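Local structure of Poly(A) RNA polymerase protein 2 (Saccharomyces cerevisiae, 3NYB) at residues P158-F170 with P210-F222. The protein probably catalyses the addition of poly(A) tails to RNA as the polymerase subunit of the TRAMP RNA surveillance complex. The protein carries 1 engineered substitution. Residues are numbered along the deposited sequence; the frame is centred on the assembly and turned at random.
Sequences PGLRELVLIVKQF and PKDNLGVLLIEFF
Leu163 meets Leu217 and Leu218 at the heart of a buried helix-helix interface, where the axes of helix segments 160-170 and 214-222 come within 10.7 Å, their N-to-C directions 49° apart. The two branches of Leu163 divide the work: CD1 lies 4.0 Å from Leu217 CB, while CD2 lies 4.1 Å from Leu218 CB. One turn on, the Ile166 and Leu218 side chains cross at about a right angle, Ile166 CG2 lying 4.0 Å from Leu218 CD2. Val167 and Phe221 approach from opposite directions. The Phe221 ring reaches Val167 because chi1 of 167° swings CG to the side opposite the backbone N; Val167 CG2 stands over one ring face in a CH-pi contact, 4.2 Å from the Phe221 centroid, and Val167 CG1 is 3.7 Å from Phe221 CE2. Replacing Phe221 by an alanine is likely to leave both Val167 methyls without their aromatic partner and open a gap between the helices. Phe222 turns its edge to the Phe170 face, the centroids 5.4 Å apart and the planes at 57°. Helix 186-198 packs on Leu163 and Phe221, and helix 282-304 on Phe170 and Phe222. No hydrogen bond joins the segments; such apolar helix-helix packing is typical of a mainly helical domain, here probably the polymerase's central domain.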
ATOM      1  N   PRO A 158      -7.553  12.367   2.067  1.00 51.77           N
ATOM      2  CA  PRO A 158      -6.227  12.925   2.356  1.00 49.30           C
ATOM      3  C   PRO A 158      -5.339  11.925   3.101  1.00 50.36           C
ATOM      4  O   PRO A 158      -5.745  11.365   4.118  1.00 57.46           O
ATOM      5  CB  PRO A 158      -6.545  14.137   3.238  1.00 46.89           C
ATOM      6  CG  PRO A 158      -7.973  14.485   2.907  1.00 44.85           C
ATOM      7  CD  PRO A 158      -8.637  13.164   2.661  1.00 39.24           C
ATOM      8  N   GLY A 159      -4.139  11.695   2.583  1.00 53.33           N
ATOM      9  CA  GLY A 159      -3.194  10.816   3.240  1.00 39.86           C
ATOM     10  C   GLY A 159      -3.027   9.500   2.519  1.00 38.22           C
ATOM     11  O   GLY A 159      -2.055   8.769   2.742  1.00 41.35           O
ATOM     12  N   LEU A 160      -3.976   9.193   1.642  1.00 34.00           N
ATOM     13  CA  LEU A 160      -3.963   7.914   0.943  1.00 42.77           C
ATOM     14  C   LEU A 160      -2.644   7.653   0.188  1.00 47.37           C
ATOM     15  O   LEU A 160      -1.992   6.632   0.407  1.00 38.77           O
ATOM     16  CB  LEU A 160      -5.158   7.813   0.002  1.00 37.50           C
ATOM     17  CG  LEU A 160      -5.329   6.429  -0.613  1.00 42.12           C
ATOM     18  CD1 LEU A 160      -5.269   5.336   0.462  1.00 34.18           C
ATOM     19  CD2 LEU A 160      -6.612   6.349  -1.416  1.00 44.05           C
ATOM     20  N   ARG A 161      -2.254   8.577  -0.687  1.00 36.82           N
ATOM     21  CA  ARG A 161      -1.012   8.435  -1.431  1.00 29.90           C
ATOM     22  C   ARG A 161       0.212   8.210  -0.526  1.00 40.02           C
ATOM     23  O   ARG A 161       1.003   7.294  -0.759  1.00 39.59           O
ATOM     24  CB  ARG A 161      -0.792   9.649  -2.345  1.00 29.96           C
ATOM     25  CG  ARG A 161       0.558   9.644  -3.058  1.00 26.49           C
ATOM     26  CD  ARG A 161       0.660  10.652  -4.196  1.00 27.69           C
ATOM     27  NE  ARG A 161       2.015  10.683  -4.750  1.00 35.38           N
ATOM     28  CZ  ARG A 161       2.985  11.504  -4.351  1.00 31.99           C
ATOM     29  NH1 ARG A 161       2.775  12.393  -3.396  1.00 22.14           N
ATOM     30  NH2 ARG A 161       4.177  11.439  -4.917  1.00 37.21           N
ATOM     31  N   GLU A 162       0.368   9.039   0.502  1.00 40.30           N
ATOM     32  CA  GLU A 162       1.548   8.979   1.366  1.00 32.35           C
ATOM     33  C   GLU A 162       1.669   7.644   2.071  1.00 33.88           C
ATOM     34  O   GLU A 162       2.738   7.043   2.090  1.00 35.01           O
ATOM     35  CB  GLU A 162       1.507  10.078   2.428  1.00 35.53           C
ATOM     36  CG  GLU A 162       1.726  11.485   1.908  1.00 34.99           C
ATOM     37  CD  GLU A 162       0.565  11.998   1.080  1.00 45.70           C
ATOM     38  OE1 GLU A 162       0.759  13.028   0.401  1.00 50.61           O
ATOM     39  OE2 GLU A 162      -0.529  11.374   1.094  1.00 48.92           O
ATOM     40  N   LEU A 163       0.576   7.183   2.671  1.00 35.60           N
ATOM     41  CA  LEU A 163       0.627   5.919   3.380  1.00 37.56           C
ATOM     42  C   LEU A 163       0.837   4.761   2.413  1.00 36.76           C
ATOM     43  O   LEU A 163       1.566   3.821   2.715  1.00 31.49           O
ATOM     44  CB  LEU A 163      -0.613   5.713   4.253  1.00 37.03           C
ATOM     45  CG  LEU A 163      -0.648   6.663   5.450  1.00 41.32           C
ATOM     46  CD1 LEU A 163      -1.656   6.201   6.481  1.00 43.60           C
ATOM     47  CD2 LEU A 163       0.731   6.753   6.069  1.00 41.25           C
ATOM     48  N   VAL A 164       0.224   4.838   1.239  1.00 28.46           N
ATOM     49  CA  VAL A 164       0.415   3.795   0.238  1.00 18.25           C
ATOM     50  C   VAL A 164       1.879   3.693  -0.186  1.00 30.14           C
ATOM     51  O   VAL A 164       2.439   2.592  -0.268  1.00 28.41           O
ATOM     52  CB  VAL A 164      -0.485   4.003  -0.984  1.00 19.36           C
ATOM     53  CG1 VAL A 164      -0.092   3.057  -2.090  1.00 18.73           C
ATOM     54  CG2 VAL A 164      -1.943   3.779  -0.598  1.00 20.47           C
ATOM     55  N   LEU A 165       2.516   4.836  -0.428  1.00 30.95           N
ATOM     56  CA  LEU A 165       3.922   4.812  -0.806  1.00 23.19           C
ATOM     57  C   LEU A 165       4.779   4.151   0.277  1.00 23.38           C
ATOM     58  O   LEU A 165       5.603   3.298  -0.017  1.00 28.70           O
ATOM     59  CB  LEU A 165       4.423   6.211  -1.144  1.00 31.25           C
ATOM     60  CG  LEU A 165       3.870   6.743  -2.467  1.00 37.05           C
ATOM     61  CD1 LEU A 165       4.289   8.199  -2.691  1.00 35.35           C
ATOM     62  CD2 LEU A 165       4.307   5.850  -3.621  1.00 18.46           C
ATOM     63  N   ILE A 166       4.561   4.522   1.531  1.00 29.90           N
ATOM     64  CA  ILE A 166       5.313   3.923   2.630  1.00 31.63           C
ATOM     65  C   ILE A 166       5.106   2.416   2.714  1.00 36.27           C
ATOM     66  O   ILE A 166       6.066   1.644   2.736  1.00 31.00           O
ATOM     67  CB  ILE A 166       4.927   4.543   3.967  1.00 33.00           C
ATOM     68  CG1 ILE A 166       5.095   6.056   3.910  1.00 28.87           C
ATOM     69  CG2 ILE A 166       5.788   3.975   5.067  1.00 41.51           C
ATOM     70  CD1 ILE A 166       6.515   6.493   3.705  1.00 23.17           C
ATOM     71  N   VAL A 167       3.845   2.003   2.761  1.00 34.80           N
ATOM     72  CA  VAL A 167       3.503   0.591   2.814  1.00 26.25           C
ATOM     73  C   VAL A 167       4.040  -0.145   1.586  1.00 35.58           C
ATOM     74  O   VAL A 167       4.434  -1.314   1.665  1.00 37.02           O
ATOM     75  CB  VAL A 167       1.980   0.398   2.891  1.00 28.11           C
ATOM     76  CG1 VAL A 167       1.638  -1.059   3.149  1.00 24.92           C
ATOM     77  CG2 VAL A 167       1.397   1.258   3.980  1.00 28.59           C
ATOM     78  N   LYS A 168       4.048   0.539   0.446  1.00 35.75           N
ATOM     79  CA  LYS A 168       4.508  -0.083  -0.787  1.00 39.99           C
ATOM     80  C   LYS A 168       6.008  -0.321  -0.655  1.00 39.94           C
ATOM     81  O   LYS A 168       6.497  -1.430  -0.877  1.00 34.13           O
ATOM     82  CB  LYS A 168       4.185   0.806  -1.988  1.00 43.43           C
ATOM     83  CG  LYS A 168       3.393   0.122  -3.112  1.00 41.21           C
ATOM     84  CD  LYS A 168       2.536   1.142  -3.861  1.00 42.96           C
ATOM     85  CE  LYS A 168       1.860   0.571  -5.102  1.00 46.74           C
ATOM     86  NZ  LYS A 168       2.828   0.196  -6.162  1.00 52.36           N
ATOM     87  N   GLN A 169       6.728   0.723  -0.256  1.00 33.77           N
ATOM     88  CA  GLN A 169       8.165   0.618  -0.036  1.00 25.62           C
ATOM     89  C   GLN A 169       8.476  -0.478   0.971  1.00 35.05           C
ATOM     90  O   GLN A 169       9.313  -1.346   0.732  1.00 29.69           O
ATOM     91  CB  GLN A 169       8.734   1.938   0.467  1.00 30.08           C
ATOM     92  CG  GLN A 169      10.210   1.860   0.838  1.00 25.55           C
ATOM     93  CD  GLN A 169      11.068   1.332  -0.301  1.00 30.00           C
ATOM     94  OE1 GLN A 169      10.775   1.566  -1.471  1.00 37.88           O
ATOM     95  NE2 GLN A 169      12.134   0.617   0.040  1.00 29.66           N
ATOM     96  N   PHE A 170       7.800  -0.442   2.110  1.00 39.14           N
ATOM     97  CA  PHE A 170       8.028  -1.473   3.101  1.00 34.56           C
ATOM     98  C   PHE A 170       7.905  -2.868   2.478  1.00 47.57           C
ATOM     99  O   PHE A 170       8.843  -3.669   2.534  1.00 42.10           O
ATOM    100  CB  PHE A 170       7.054  -1.337   4.256  1.00 24.40           C
ATOM    101  CG  PHE A 170       7.135  -2.465   5.225  1.00 33.61           C
ATOM    102  CD1 PHE A 170       8.183  -2.538   6.125  1.00 32.79           C
ATOM    103  CD2 PHE A 170       6.178  -3.471   5.218  1.00 43.09           C
ATOM    104  CE1 PHE A 170       8.273  -3.599   7.015  1.00 35.64           C
ATOM    105  CE2 PHE A 170       6.257  -4.534   6.106  1.00 45.02           C
ATOM    106  CZ  PHE A 170       7.310  -4.598   7.004  1.00 44.21           C
ATOM    107  N   PRO A 210      -5.672  13.664   8.635  1.00 46.24           N
ATOM    108  CA  PRO A 210      -4.639  12.653   8.395  1.00 47.21           C
ATOM    109  C   PRO A 210      -3.290  13.265   8.012  1.00 47.88           C
ATOM    110  O   PRO A 210      -2.275  12.852   8.569  1.00 44.92           O
ATOM    111  CB  PRO A 210      -5.214  11.836   7.239  1.00 43.80           C
ATOM    112  CG  PRO A 210      -6.694  11.978   7.395  1.00 52.59           C
ATOM    113  CD  PRO A 210      -6.898  13.395   7.868  1.00 48.13           C
ATOM    114  N   LYS A 211      -3.296  14.240   7.104  1.00 47.68           N
ATOM    115  CA  LYS A 211      -2.070  14.874   6.623  1.00 47.57           C
ATOM    116  C   LYS A 211      -1.259  15.484   7.761  1.00 49.96           C
ATOM    117  O   LYS A 211      -0.068  15.775   7.600  1.00 50.01           O
ATOM    118  CB  LYS A 211      -2.390  15.965   5.593  1.00 59.52           C
ATOM    119  CG  LYS A 211      -3.051  15.486   4.308  1.00 64.97           C
ATOM    120  CD  LYS A 211      -2.034  15.015   3.281  1.00 71.65           C
ATOM    121  CE  LYS A 211      -2.490  15.360   1.866  1.00 75.89           C
ATOM    122  NZ  LYS A 211      -2.606  16.838   1.670  1.00 68.22           N
ATOM    123  N   ASP A 212      -1.902  15.692   8.905  1.00 48.40           N
ATOM    124  CA  ASP A 212      -1.203  16.206  10.084  1.00 49.20           C
ATOM    125  C   ASP A 212      -0.989  15.108  11.119  1.00 44.74           C
ATOM    126  O   ASP A 212      -0.576  15.374  12.250  1.00 47.20           O
ATOM    127  CB  ASP A 212      -1.963  17.380  10.710  1.00 55.98           C
ATOM    128  CG  ASP A 212      -1.881  18.647   9.870  1.00 79.16           C
ATOM    129  OD1 ASP A 212      -0.852  18.855   9.183  1.00 81.20           O
ATOM    130  OD2 ASP A 212      -2.850  19.441   9.905  1.00 88.28           O
ATOM    131  N   ASN A 213      -1.259  13.871  10.717  1.00 32.43           N
ATOM    132  CA  ASN A 213      -1.223  12.743  11.635  1.00 30.13           C
ATOM    133  C   ASN A 213      -0.751  11.449  10.969  1.00 39.86           C
ATOM    134  O   ASN A 213      -1.082  10.346  11.419  1.00 48.96           O
ATOM    135  CB  ASN A 213      -2.614  12.535  12.254  1.00 42.88           C
ATOM    136  CG  ASN A 213      -2.996  13.637  13.240  1.00 54.92           C
ATOM    137  OD1 ASN A 213      -2.529  13.652  14.381  1.00 68.29           O
ATOM    138  ND2 ASN A 213      -3.861  14.554  12.807  1.00 42.39           N
ATOM    139  N   LEU A 214       0.016  11.558   9.896  1.00 42.21           N
ATOM    140  CA  LEU A 214       0.380  10.332   9.201  1.00 47.57           C
ATOM    141  C   LEU A 214       1.381   9.459   9.982  1.00 38.58           C
ATOM    142  O   LEU A 214       1.499   8.261   9.726  1.00 37.94           O
ATOM    143  CB  LEU A 214       0.983  10.651   7.832  1.00 45.12           C
ATOM    144  CG  LEU A 214      -0.009  10.856   6.685  1.00 57.25           C
ATOM    145  CD1 LEU A 214      -0.866  12.089   6.932  1.00 74.28           C
ATOM    146  CD2 LEU A 214       0.721  10.969   5.356  1.00 62.85           C
ATOM    147  N   GLY A 215       2.066  10.049  10.957  1.00 32.40           N
ATOM    148  CA  GLY A 215       2.927   9.273  11.831  1.00 37.65           C
ATOM    149  C   GLY A 215       2.136   8.209  12.590  1.00 52.20           C
ATOM    150  O   GLY A 215       2.431   7.014  12.497  1.00 53.32           O
ATOM    151  N   VAL A 216       1.119   8.635  13.339  1.00 39.47           N
ATOM    152  CA  VAL A 216       0.316   7.691  14.112  1.00 38.10           C
ATOM    153  C   VAL A 216      -0.431   6.728  13.220  1.00 39.15           C
ATOM    154  O   VAL A 216      -0.445   5.530  13.471  1.00 47.48           O
ATOM    155  CB  VAL A 216      -0.704   8.381  15.068  1.00 54.87           C
ATOM    156  CG1 VAL A 216      -0.043   8.731  16.383  1.00 62.40           C
ATOM    157  CG2 VAL A 216      -1.363   9.609  14.418  1.00 29.08           C
ATOM    158  N   LEU A 217      -1.058   7.254  12.178  1.00 37.05           N
ATOM    159  CA  LEU A 217      -1.849   6.423  11.285  1.00 41.00           C
ATOM    160  C   LEU A 217      -0.994   5.331  10.645  1.00 48.90           C
ATOM    161  O   LEU A 217      -1.459   4.211  10.438  1.00 50.66           O
ATOM    162  CB  LEU A 217      -2.518   7.293  10.231  1.00 35.98           C
ATOM    163  CG  LEU A 217      -3.339   8.417  10.875  1.00 37.96           C
ATOM    164  CD1 LEU A 217      -3.753   9.460   9.849  1.00 41.37           C
ATOM    165  CD2 LEU A 217      -4.560   7.853  11.610  1.00 29.25           C
ATOM    166  N   LEU A 218       0.264   5.655  10.354  1.00 44.77           N
ATOM    167  CA  LEU A 218       1.190   4.673   9.804  1.00 34.21           C
ATOM    168  C   LEU A 218       1.356   3.540  10.792  1.00 30.36           C
ATOM    169  O   LEU A 218       1.140   2.372  10.471  1.00 35.93           O
ATOM    170  CB  LEU A 218       2.540   5.316   9.497  1.00 33.12           C
ATOM    171  CG  LEU A 218       3.494   4.636   8.497  1.00 34.60           C
ATOM    172  CD1 LEU A 218       4.798   4.254   9.136  1.00 26.51           C
ATOM    173  CD2 LEU A 218       2.868   3.441   7.796  1.00 33.13           C
ATOM    174  N   ILE A 219       1.723   3.890  12.011  1.00 42.05           N
ATOM    175  CA  ILE A 219       1.849   2.892  13.053  1.00 45.81           C
ATOM    176  C   ILE A 219       0.551   2.108  13.209  1.00 41.76           C
ATOM    177  O   ILE A 219       0.551   0.887  13.131  1.00 49.40           O
ATOM    178  CB  ILE A 219       2.256   3.527  14.381  1.00 41.41           C
ATOM    179  CG1 ILE A 219       3.714   3.973  14.309  1.00 37.18           C
ATOM    180  CG2 ILE A 219       2.062   2.546  15.510  1.00 45.72           C
ATOM    181  CD1 ILE A 219       4.210   4.599  15.567  1.00 36.55           C
ATOM    182  N   GLU A 220      -0.556   2.815  13.394  1.00 43.36           N
ATOM    183  CA  GLU A 220      -1.845   2.163  13.594  1.00 48.34           C
ATOM    184  C   GLU A 220      -2.279   1.308  12.400  1.00 48.52           C
ATOM    185  O   GLU A 220      -3.019   0.339  12.560  1.00 55.30           O
ATOM    186  CB  GLU A 220      -2.919   3.191  13.955  1.00 45.15           C
ATOM    187  CG  GLU A 220      -2.610   3.951  15.234  1.00 54.21           C
ATOM    188  CD  GLU A 220      -3.558   5.107  15.487  1.00 72.05           C
ATOM    189  OE1 GLU A 220      -4.374   5.428  14.600  1.00 74.96           O
ATOM    190  OE2 GLU A 220      -3.481   5.698  16.581  1.00 84.15           O
ATOM    191  N   PHE A 221      -1.823   1.654  11.205  1.00 41.23           N
ATOM    192  CA  PHE A 221      -2.109   0.818  10.054  1.00 43.53           C
ATOM    193  C   PHE A 221      -1.446  -0.550  10.218  1.00 46.49           C
ATOM    194  O   PHE A 221      -2.062  -1.580   9.966  1.00 38.44           O
ATOM    195  CB  PHE A 221      -1.645   1.484   8.755  1.00 39.08           C
ATOM    196  CG  PHE A 221      -1.616   0.551   7.570  1.00 36.86           C
ATOM    197  CD1 PHE A 221      -2.686   0.475   6.704  1.00 32.41           C
ATOM    198  CD2 PHE A 221      -0.510  -0.244   7.321  1.00 41.57           C
ATOM    199  CE1 PHE A 221      -2.661  -0.378   5.608  1.00 36.24           C
ATOM    200  CE2 PHE A 221      -0.481  -1.096   6.231  1.00 41.24           C
ATOM    201  CZ  PHE A 221      -1.557  -1.163   5.375  1.00 34.80           C
ATOM    202  N   PHE A 222      -0.184  -0.558  10.624  1.00 39.57           N
ATOM    203  CA  PHE A 222       0.525  -1.817  10.819  1.00 47.00           C
ATOM    204  C   PHE A 222      -0.021  -2.576  12.018  1.00 52.22           C
ATOM    205  O   PHE A 222       0.075  -3.801  12.093  1.00 58.57           O
ATOM    206  CB  PHE A 222       2.025  -1.578  10.995  1.00 54.11           C
ATOM    207  CG  PHE A 222       2.714  -1.118   9.744  1.00 48.68           C
ATOM    208  CD1 PHE A 222       2.594  -1.841   8.569  1.00 45.17           C
ATOM    209  CD2 PHE A 222       3.486   0.030   9.745  1.00 40.76           C
ATOM    210  CE1 PHE A 222       3.223  -1.424   7.420  1.00 45.36           C
ATOM    211  CE2 PHE A 222       4.113   0.450   8.604  1.00 42.64           C
ATOM    212  CZ  PHE A 222       3.985  -0.276   7.436  1.00 48.34           C
TER